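Local coordinates for DUF871 domain-containing protein (Enterococcus faecalis, PDB 2P0O), which is of unproven function but is probably a 6-phospho-N-acetylmuramidase that cleaves N-acetylmuramic acid 6-phosphate glycosides during cell-wall recycling, at residues A[305-310]-A[331-336]; A[292-297]-A[309-314]; A[8-13]-A[222-227]. One frame throughout, in Å; residues are numbered along the deposited sequence.

Contact 1 (A[305-310]-A[331-336]); sequences VTIDNE and KVNTIT
Asn309 sets CG between its backbone N and carbonyl carbon (chi1 61°), and Asn333 folds its own amide beside its backbone N (chi1 -68°); the two side chains meet at about a right angle, amide planes 52° apart. ND2 of Asn309 reaches OD1 of Asn333 at 3.0 Å: the acceptor lies in the donor's amide plane, but the donor stands above the plane of the Asn333 carbonyl. That oxygen also accepts from Glu295 N, while ND2 of Asn333 donates to Glu293 O.

Strands 304-308 and 332-337 pair antiparallel. In the hydrogen-bonded pair Ile307-Asn333, Asn333 N lies 2.8 Å from Ile307 O. A classic beta bulge follows, with Ile335 and Thr336 both opposite Val305, whose O accepts from Ile335 N at 2.8 Å and weakly from Thr336 N. Within the bulge, CD1 of Ile335 packs on CG2 of Ile307 (3.5 Å); the Ile307 side chain also touches Arg257 of helix 255-258. On the face that carries Thr306 and Val332, CG1 of Val332 packs tightly on CB of Thr306 at 3.3 Å.

Backbone bonds thus fix the register of this edge strand, and the buried Asn333 amide, engaged at both ends, ties the 292-297 loop to it.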
loop_
_atom_site.group_PDB
_atom_site.type_symbol
_atom_site.label_atom_id
_atom_site.label_comp_id
_atom_site.label_asym_id
_atom_site.label_seq_id
_atom_site.Cartn_x
_atom_site.Cartn_y
_atom_site.Cartn_z
ATOM N N VAL A 305 13.532 8.621 -19.790
ATOM C CA VAL A 305 14.898 8.238 -19.420
ATOM C C VAL A 305 15.886 8.721 -20.463
ATOM O O VAL A 305 15.776 8.405 -21.667
ATOM C CB VAL A 305 15.028 6.703 -19.278
ATOM C CG1 VAL A 305 16.390 6.317 -18.711
ATOM C CG2 VAL A 305 13.890 6.148 -18.422
ATOM N N THR A 306 16.880 9.469 -19.993
ATOM C CA THR A 306 17.808 10.184 -20.866
ATOM C C THR A 306 19.256 9.924 -20.487
ATOM O O THR A 306 19.567 9.572 -19.331
ATOM C CB THR A 306 17.579 11.744 -20.813
ATOM O OG1 THR A 306 18.029 12.253 -19.556
ATOM C CG2 THR A 306 16.122 12.099 -20.932
ATOM N N ILE A 307 20.144 10.113 -21.459
ATOM C CA ILE A 307 21.574 10.104 -21.193
ATOM C C ILE A 307 22.196 11.315 -21.881
ATOM O O ILE A 307 21.907 11.589 -23.065
ATOM C CB ILE A 307 22.256 8.733 -21.610
ATOM C CG1 ILE A 307 23.699 8.663 -21.123
ATOM C CG2 ILE A 307 22.189 8.475 -23.138
ATOM C CD1 ILE A 307 24.279 7.257 -21.153
ATOM N N ASP A 308 23.025 12.053 -21.147
ATOM C CA ASP A 308 23.694 13.217 -21.718
ATOM C C ASP A 308 24.713 12.787 -22.774
ATOM O O ASP A 308 25.527 11.891 -22.521
ATOM C CB ASP A 308 24.369 14.034 -20.627
ATOM C CG ASP A 308 23.389 14.884 -19.824
ATOM O OD1 ASP A 308 22.147 14.814 -20.063
ATOM O OD2 ASP A 308 23.872 15.665 -18.966
ATOM N N ASN A 309 24.663 13.388 -23.968
ATOM C CA ASN A 309 25.620 12.982 -25.004
ATOM C C ASN A 309 26.910 13.816 -24.950
ATOM O O ASN A 309 27.078 14.627 -24.022
ATOM C CB ASN A 309 24.981 12.918 -26.414
ATOM C CG ASN A 309 24.421 14.263 -26.888
ATOM O OD1 ASN A 309 25.120 15.287 -26.887
ATOM N ND2 ASN A 309 23.155 14.257 -27.314
ATOM N N GLU A 310 27.801 13.616 -25.924
ATOM C CA GLU A 310 29.107 14.276 -25.948
ATOM C C GLU A 310 29.012 15.808 -26.048
ATOM O O GLU A 310 29.964 16.530 -25.673
ATOM C CB GLU A 310 30.005 13.696 -27.061
ATOM C CG GLU A 310 29.588 14.072 -28.474
ATOM C CD GLU A 310 30.332 13.285 -29.564
ATOM O OE1 GLU A 310 31.595 13.303 -29.619
ATOM O OE2 GLU A 310 29.644 12.658 -30.399
ATOM N N LYS A 331 21.620 18.151 -26.591
ATOM C CA LYS A 331 22.703 17.568 -25.815
ATOM C C LYS A 331 22.287 16.375 -24.971
ATOM O O LYS A 331 23.124 15.787 -24.296
ATOM C CB LYS A 331 23.343 18.616 -24.906
ATOM C CG LYS A 331 23.694 19.924 -25.597
ATOM C CD LYS A 331 24.437 20.857 -24.624
ATOM C CE LYS A 331 23.511 21.467 -23.569
ATOM N NZ LYS A 331 22.147 21.894 -24.054
ATOM N N VAL A 332 21.008 16.001 -25.033
ATOM C CA VAL A 332 20.439 14.965 -24.145
ATOM C C VAL A 332 19.740 13.916 -25.019
ATOM O O VAL A 332 18.697 14.230 -25.619
ATOM C CB VAL A 332 19.404 15.586 -23.147
ATOM C CG1 VAL A 332 18.704 14.513 -22.290
ATOM C CG2 VAL A 332 20.053 16.659 -22.244
ATOM N N ASN A 333 20.300 12.693 -25.107
ATOM C CA ASN A 333 19.629 11.597 -25.819
ATOM C C ASN A 333 18.430 11.068 -25.046
ATOM O O ASN A 333 18.501 10.870 -23.809
ATOM C CB ASN A 333 20.591 10.434 -26.070
ATOM C CG ASN A 333 21.680 10.776 -27.069
ATOM O OD1 ASN A 333 21.603 11.777 -27.792
ATOM N ND2 ASN A 333 22.695 9.934 -27.126
ATOM N N THR A 334 17.329 10.844 -25.752
ATOM C CA THR A 334 16.153 10.261 -25.120
ATOM C C THR A 334 16.172 8.783 -25.442
ATOM O O THR A 334 16.237 8.414 -26.614
ATOM C CB THR A 334 14.858 10.910 -25.647
ATOM O OG1 THR A 334 14.966 11.038 -27.073
ATOM C CG2 THR A 334 14.700 12.306 -25.059
ATOM N N ILE A 335 16.132 7.944 -24.408
ATOM C CA ILE A 335 16.382 6.500 -24.576
ATOM C C ILE A 335 15.088 5.725 -24.517
ATOM O O ILE A 335 14.790 4.933 -25.392
ATOM C CB ILE A 335 17.306 5.914 -23.450
ATOM C CG1 ILE A 335 18.553 6.784 -23.215
ATOM C CG2 ILE A 335 17.660 4.427 -23.748
ATOM C CD1 ILE A 335 19.339 7.018 -24.483
ATOM N N THR A 336 14.332 5.916 -23.448
ATOM C CA THR A 336 13.062 5.226 -23.318
ATOM C C THR A 336 12.247 6.032 -22.309
ATOM O O THR A 336 12.654 7.142 -21.938
ATOM C CB THR A 336 13.257 3.727 -22.924
ATOM O OG1 THR A 336 11.996 3.123 -22.705
ATOM C CG2 THR A 336 14.074 3.567 -21.636
#

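Contact 2 (A[292-297]-A[309-314]); sequences IESEQT and NEKYGR
Ile292 and Asn309 bring their backbones within 4.8 Å, CA to CA, where the loop before strand 304-308 runs past the turn after it. With its CG2 anti to the backbone N, Ile292 lays that methyl against CA of Asn309 at 3.7 Å, and its carbonyl O accepts from Glu310 N at 2.8 Å, the one direct hydrogen bond between the segments. The donor sits nearly on the line of the carbonyl, although the N-H itself is bent (135°).

Asn309 starts an Asx turn: its OD1 takes the N-H of Lys311 at 3.0 Å, in the carbonyl plane and on a lone pair, leading into the 3-10 segment 310-314. ND2, at the other end of the same amide, passes CG2 of Thr297 and donates to Glu330 O.

Glu293 bends sharply at chi2 (-90°), whereas Glu310 runs extended beyond CG; the two side chains cross obliquely with carboxylate planes 38° apart. OE1 of Glu293 comes within 2.8 Å of OE2 of Glu310. A water joins that OE2 to Ser294 N, donating to the carboxylate and accepting from the amide. Lys311, stretched out beyond CG, reaches Ser294 OG through a second water, 2.7 Å from NZ.

Two acidic groups this close would probably repel if both were ionised; a shared proton or a raised pKa on one is possible, and the water donating to OE2 may offset part of the negative charge at this exposed site.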
loop_
_atom_site.group_PDB
_atom_site.type_symbol
_atom_site.label_atom_id
_atom_site.label_comp_id
_atom_site.label_asym_id
_atom_site.label_seq_id
_atom_site.Cartn_x
_atom_site.Cartn_y
_atom_site.Cartn_z
ATOM N N ILE A 292 29.431 9.004 -25.631
ATOM C CA ILE A 292 27.994 8.951 -25.926
ATOM C C ILE A 292 27.732 9.866 -27.115
ATOM O O ILE A 292 27.786 11.080 -27.000
ATOM C CB ILE A 292 27.106 9.378 -24.705
ATOM C CG1 ILE A 292 27.492 8.614 -23.418
ATOM C CG2 ILE A 292 25.583 9.248 -25.032
ATOM C CD1 ILE A 292 27.365 7.068 -23.538
ATOM N N GLU A 293 27.466 9.270 -28.270
ATOM C CA GLU A 293 27.180 10.035 -29.472
ATOM C C GLU A 293 25.766 10.581 -29.431
ATOM O O GLU A 293 24.888 10.018 -28.777
ATOM C CB GLU A 293 27.341 9.143 -30.696
ATOM C CG GLU A 293 28.559 8.221 -30.622
ATOM C CD GLU A 293 29.832 8.838 -31.197
ATOM O OE1 GLU A 293 30.195 9.975 -30.816
ATOM O OE2 GLU A 293 30.485 8.179 -32.037
ATOM N N SER A 294 25.548 11.680 -30.129
ATOM C CA SER A 294 24.202 12.176 -30.403
ATOM C C SER A 294 23.323 11.099 -31.068
ATOM O O SER A 294 23.719 10.515 -32.083
ATOM C CB SER A 294 24.307 13.382 -31.334
ATOM O OG SER A 294 23.064 14.039 -31.444
ATOM N N GLU A 295 22.143 10.823 -30.511
ATOM C CA GLU A 295 21.263 9.795 -31.109
ATOM C C GLU A 295 19.890 10.404 -31.442
ATOM O O GLU A 295 19.774 11.119 -32.442
ATOM C CB GLU A 295 21.195 8.551 -30.221
ATOM C CG GLU A 295 20.597 7.339 -30.874
ATOM C CD GLU A 295 20.480 6.142 -29.935
ATOM O OE1 GLU A 295 19.846 6.273 -28.860
ATOM O OE2 GLU A 295 21.010 5.055 -30.283
ATOM N N GLN A 296 18.869 10.142 -30.624
ATOM C CA GLN A 296 17.619 10.892 -30.672
ATOM C C GLN A 296 17.588 11.866 -29.502
ATOM O O GLN A 296 17.880 11.482 -28.365
ATOM C CB GLN A 296 16.429 9.950 -30.546
ATOM C CG GLN A 296 16.064 9.277 -31.845
ATOM C CD GLN A 296 14.982 8.217 -31.692
ATOM O OE1 GLN A 296 14.159 8.269 -30.776
ATOM N NE2 GLN A 296 14.985 7.246 -32.594
ATOM N N THR A 297 17.219 13.109 -29.771
ATOM C CA THR A 297 17.118 14.120 -28.738
ATOM C C THR A 297 15.737 14.765 -28.833
ATOM O O THR A 297 15.610 15.896 -29.285
ATOM C CB THR A 297 18.233 15.187 -28.866
ATOM O OG1 THR A 297 18.073 15.897 -30.097
ATOM C CG2 THR A 297 19.604 14.529 -28.871
ATOM N N ASN A 309 24.663 13.388 -23.968
ATOM C CA ASN A 309 25.620 12.982 -25.004
ATOM C C ASN A 309 26.910 13.816 -24.950
ATOM O O ASN A 309 27.078 14.627 -24.022
ATOM C CB ASN A 309 24.981 12.918 -26.414
ATOM C CG ASN A 309 24.421 14.263 -26.888
ATOM O OD1 ASN A 309 25.120 15.287 -26.887
ATOM N ND2 ASN A 309 23.155 14.257 -27.314
ATOM N N GLU A 310 27.801 13.616 -25.924
ATOM C CA GLU A 310 29.107 14.276 -25.948
ATOM C C GLU A 310 29.012 15.808 -26.048
ATOM O O GLU A 310 29.964 16.530 -25.673
ATOM C CB GLU A 310 30.005 13.696 -27.061
ATOM C CG GLU A 310 29.588 14.072 -28.474
ATOM C CD GLU A 310 30.332 13.285 -29.564
ATOM O OE1 GLU A 310 31.595 13.303 -29.619
ATOM O OE2 GLU A 310 29.644 12.658 -30.399
ATOM N N LYS A 311 27.875 16.309 -26.537
ATOM C CA LYS A 311 27.677 17.770 -26.648
ATOM C C LYS A 311 27.550 18.429 -25.295
ATOM O O LYS A 311 27.699 19.635 -25.204
ATOM C CB LYS A 311 26.464 18.151 -27.508
ATOM C CG LYS A 311 26.626 17.818 -28.978
ATOM C CD LYS A 311 25.367 18.078 -29.766
ATOM C CE LYS A 311 25.580 17.671 -31.210
ATOM N NZ LYS A 311 24.383 17.968 -32.028
ATOM N N TYR A 312 27.272 17.648 -24.255
ATOM C CA TYR A 312 27.124 18.186 -22.902
ATOM C C TYR A 312 28.450 18.188 -22.171
ATOM O O TYR A 312 28.487 18.416 -20.960
ATOM C CB TYR A 312 26.068 17.404 -22.093
ATOM C CG TYR A 312 25.009 18.299 -21.456
ATOM C CD1 TYR A 312 25.352 19.544 -20.939
ATOM C CD2 TYR A 312 23.659 17.896 -21.378
ATOM C CE1 TYR A 312 24.404 20.371 -20.352
ATOM C CE2 TYR A 312 22.689 18.715 -20.815
ATOM C CZ TYR A 312 23.079 19.966 -20.289
ATOM O OH TYR A 312 22.163 20.824 -19.703
ATOM N N GLY A 313 29.538 17.932 -22.904
ATOM C CA GLY A 313 30.890 18.064 -22.368
ATOM C C GLY A 313 31.088 17.206 -21.146
ATOM O O GLY A 313 30.820 16.013 -21.191
ATOM N N ARG A 314 31.499 17.809 -20.030
ATOM C CA ARG A 314 31.764 17.023 -18.821
ATOM C C ARG A 314 30.538 16.316 -18.226
ATOM O O ARG A 314 30.682 15.405 -17.413
ATOM C CB ARG A 314 32.550 17.821 -17.772
ATOM C CG ARG A 314 31.739 18.775 -16.922
ATOM C CD ARG A 314 32.350 18.894 -15.523
ATOM N NE ARG A 314 31.571 19.798 -14.677
ATOM C CZ ARG A 314 31.968 21.014 -14.306
ATOM N NH1 ARG A 314 31.166 21.764 -13.549
ATOM N NH2 ARG A 314 33.164 21.474 -14.686
HETATM O O HOH W 1 22.375 16.505 -31.085
HETATM O O HOH W 2 27.446 13.266 -31.354
#

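Contact 3 (A[8-13]-A[222-227]); sequences SVFLGE and GDPTIS
Phe10 points its ring edge at the backbone of Gly222 and Asp223. Gly222 O lies in the ring plane, 3.3 Å from CZ, so the carbonyl meets the positively polarised C-H rim. Beside this, the Pro224 ring lies at a slant to the phenyl and sets its CD 3.6 Å from Phe10 CE1, an apolar contact made by the CE1 and CD1 side of the aromatic ring. The phenyl gets there with CG anti to its carbonyl carbon (chi1 -67°). Arg185 also touches Phe10.

These segments follow strands 4-8 and 218-221, the first and last of the eight parallel strands of the TIM barrel, and lead to helices 17-28 and 228-240. The contact therefore lies at the C-terminal end of the barrel, where the strand order closes on itself; active sites of TIM-barrel enzymes are found at this end.

Ser8 directs its CB toward the other segment, 3.4 Å from Gly222 O, and its OG is hydrogen-bonded to Ile221 O. Waters span the rest of the seam. One donates both to Ser8 OG, at 2.6 Å, and to Gly222 O; another accepts from Ser8 N and probably donates to Asp223 O; a third, 2.5 Å from Pro224 O, donates to that oxygen and to Ser8 O. The Asp223 carboxylate accepts from the backbone N-H groups of Gly180, Arg185 and Leu192.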
loop_
_atom_site.group_PDB
_atom_site.type_symbol
_atom_site.label_atom_id
_atom_site.label_comp_id
_atom_site.label_asym_id
_atom_site.label_seq_id
_atom_site.Cartn_x
_atom_site.Cartn_y
_atom_site.Cartn_z
ATOM N N SER A 8 -6.703 -7.612 2.933
ATOM C CA SER A 8 -8.096 -7.935 3.258
ATOM C C SER A 8 -8.439 -9.328 2.804
ATOM O O SER A 8 -7.882 -9.835 1.833
ATOM C CB SER A 8 -9.049 -6.936 2.608
ATOM O OG SER A 8 -8.823 -5.638 3.150
ATOM N N VAL A 9 -9.322 -9.966 3.550
ATOM C CA VAL A 9 -9.834 -11.275 3.196
ATOM C C VAL A 9 -11.343 -11.201 3.301
ATOM O O VAL A 9 -11.863 -10.539 4.187
ATOM C CB VAL A 9 -9.252 -12.368 4.103
ATOM C CG1 VAL A 9 -9.959 -13.693 3.867
ATOM C CG2 VAL A 9 -7.753 -12.515 3.843
ATOM N N PHE A 10 -12.031 -11.829 2.357
ATOM C CA PHE A 10 -13.499 -11.768 2.263
ATOM C C PHE A 10 -14.080 -13.136 2.591
ATOM O O PHE A 10 -13.904 -14.103 1.840
ATOM C CB PHE A 10 -13.918 -11.263 0.880
ATOM C CG PHE A 10 -13.525 -9.826 0.640
ATOM C CD1 PHE A 10 -12.228 -9.497 0.232
ATOM C CD2 PHE A 10 -14.426 -8.794 0.912
ATOM C CE1 PHE A 10 -11.851 -8.146 0.057
ATOM C CE2 PHE A 10 -14.063 -7.450 0.730
ATOM C CZ PHE A 10 -12.801 -7.123 0.298
ATOM N N LEU A 11 -14.728 -13.217 3.752
ATOM C CA LEU A 11 -15.235 -14.494 4.245
ATOM C C LEU A 11 -16.668 -14.784 3.817
ATOM O O LEU A 11 -17.278 -15.726 4.324
ATOM C CB LEU A 11 -15.110 -14.579 5.770
ATOM C CG LEU A 11 -13.678 -14.493 6.302
ATOM C CD1 LEU A 11 -13.682 -14.679 7.811
ATOM C CD2 LEU A 11 -12.814 -15.547 5.622
ATOM N N GLY A 12 -17.188 -13.971 2.895
ATOM C CA GLY A 12 -18.492 -14.186 2.271
ATOM C C GLY A 12 -18.416 -15.334 1.281
ATOM O O GLY A 12 -19.416 -15.751 0.688
ATOM N N GLU A 13 -17.212 -15.859 1.118
ATOM C CA GLU A 13 -16.968 -17.004 0.246
ATOM C C GLU A 13 -16.041 -18.001 0.977
ATOM O O GLU A 13 -15.362 -17.637 1.945
ATOM C CB GLU A 13 -16.366 -16.497 -1.084
ATOM C CG GLU A 13 -17.395 -15.786 -2.050
ATOM C CD GLU A 13 -17.308 -14.230 -2.080
ATOM O OE1 GLU A 13 -16.225 -13.642 -1.793
ATOM O OE2 GLU A 13 -18.345 -13.595 -2.426
ATOM N N GLY A 222 -7.304 -3.055 0.102
ATOM C CA GLY A 222 -8.757 -3.157 0.265
ATOM C C GLY A 222 -9.360 -4.311 -0.503
ATOM O O GLY A 222 -10.220 -5.037 0.031
ATOM N N ASP A 223 -8.951 -4.492 -1.768
ATOM C CA ASP A 223 -9.485 -5.600 -2.574
ATOM C C ASP A 223 -8.908 -6.985 -2.195
ATOM O O ASP A 223 -7.916 -7.058 -1.461
ATOM C CB ASP A 223 -9.225 -5.337 -4.040
ATOM C CG ASP A 223 -9.940 -4.120 -4.531
ATOM O OD1 ASP A 223 -11.108 -4.256 -4.923
ATOM O OD2 ASP A 223 -9.337 -3.021 -4.524
ATOM N N PRO A 224 -9.539 -8.087 -2.674
ATOM C CA PRO A 224 -9.044 -9.440 -2.391
ATOM C C PRO A 224 -7.552 -9.730 -2.640
ATOM O O PRO A 224 -6.944 -10.437 -1.834
ATOM C CB PRO A 224 -9.930 -10.336 -3.273
ATOM C CG PRO A 224 -11.269 -9.589 -3.335
ATOM C CD PRO A 224 -10.818 -8.115 -3.407
ATOM N N THR A 225 -6.987 -9.251 -3.747
ATOM C CA THR A 225 -5.591 -9.514 -4.062
ATOM C C THR A 225 -5.008 -8.368 -4.884
ATOM O O THR A 225 -5.730 -7.537 -5.475
ATOM C CB THR A 225 -5.378 -10.826 -4.894
ATOM O OG1 THR A 225 -5.908 -10.643 -6.218
ATOM C CG2 THR A 225 -6.016 -12.097 -4.231
ATOM N N ILE A 226 -3.680 -8.341 -4.927
ATOM C CA ILE A 226 -2.954 -7.498 -5.871
ATOM C C ILE A 226 -2.414 -8.427 -6.945
ATOM O O ILE A 226 -2.348 -9.634 -6.717
ATOM C CB ILE A 226 -1.805 -6.732 -5.194
ATOM C CG1 ILE A 226 -1.087 -7.614 -4.174
ATOM C CG2 ILE A 226 -2.342 -5.409 -4.568
ATOM C CD1 ILE A 226 0.221 -7.036 -3.678
ATOM N N SER A 227 -2.037 -7.882 -8.101
ATOM C CA SER A 227 -1.481 -8.696 -9.183
ATOM C C SER A 227 -0.071 -9.188 -8.825
ATOM O O SER A 227 0.579 -8.630 -7.944
ATOM C CB SER A 227 -1.395 -7.878 -10.459
ATOM O OG SER A 227 -0.419 -6.864 -10.281
HETATM O O HOH W 3 -11.234 -4.707 2.770
HETATM O O HOH W 4 -5.894 -8.146 0.216
HETATM O O HOH W 5 -7.911 -12.130 -0.208
#

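How the contacts relate
Contacts 1 and 2 adjoin in the C-terminal domain, centres about 7 Å apart, sharing Asn309 and Glu310; contact 3 lies in the N-terminal barrel, on the opposite side of the chain's centre and about 43 Å and 50 Å from their centres. Contact 1 is buried strand pairing, held by direct backbone bonds. Contact 2 lies largely at the surface, where charged side chains and waters dominate, and its 292-297 loop is joined to strand 332-337 by Thr334 N to Gln296 O, 2.7 Å. Contact 3 is buried too, yet has no direct hydrogen bond between its segments: waters, an aromatic edge and Phe10-Pro224 packing join two loops that follow neighbouring barrel strands.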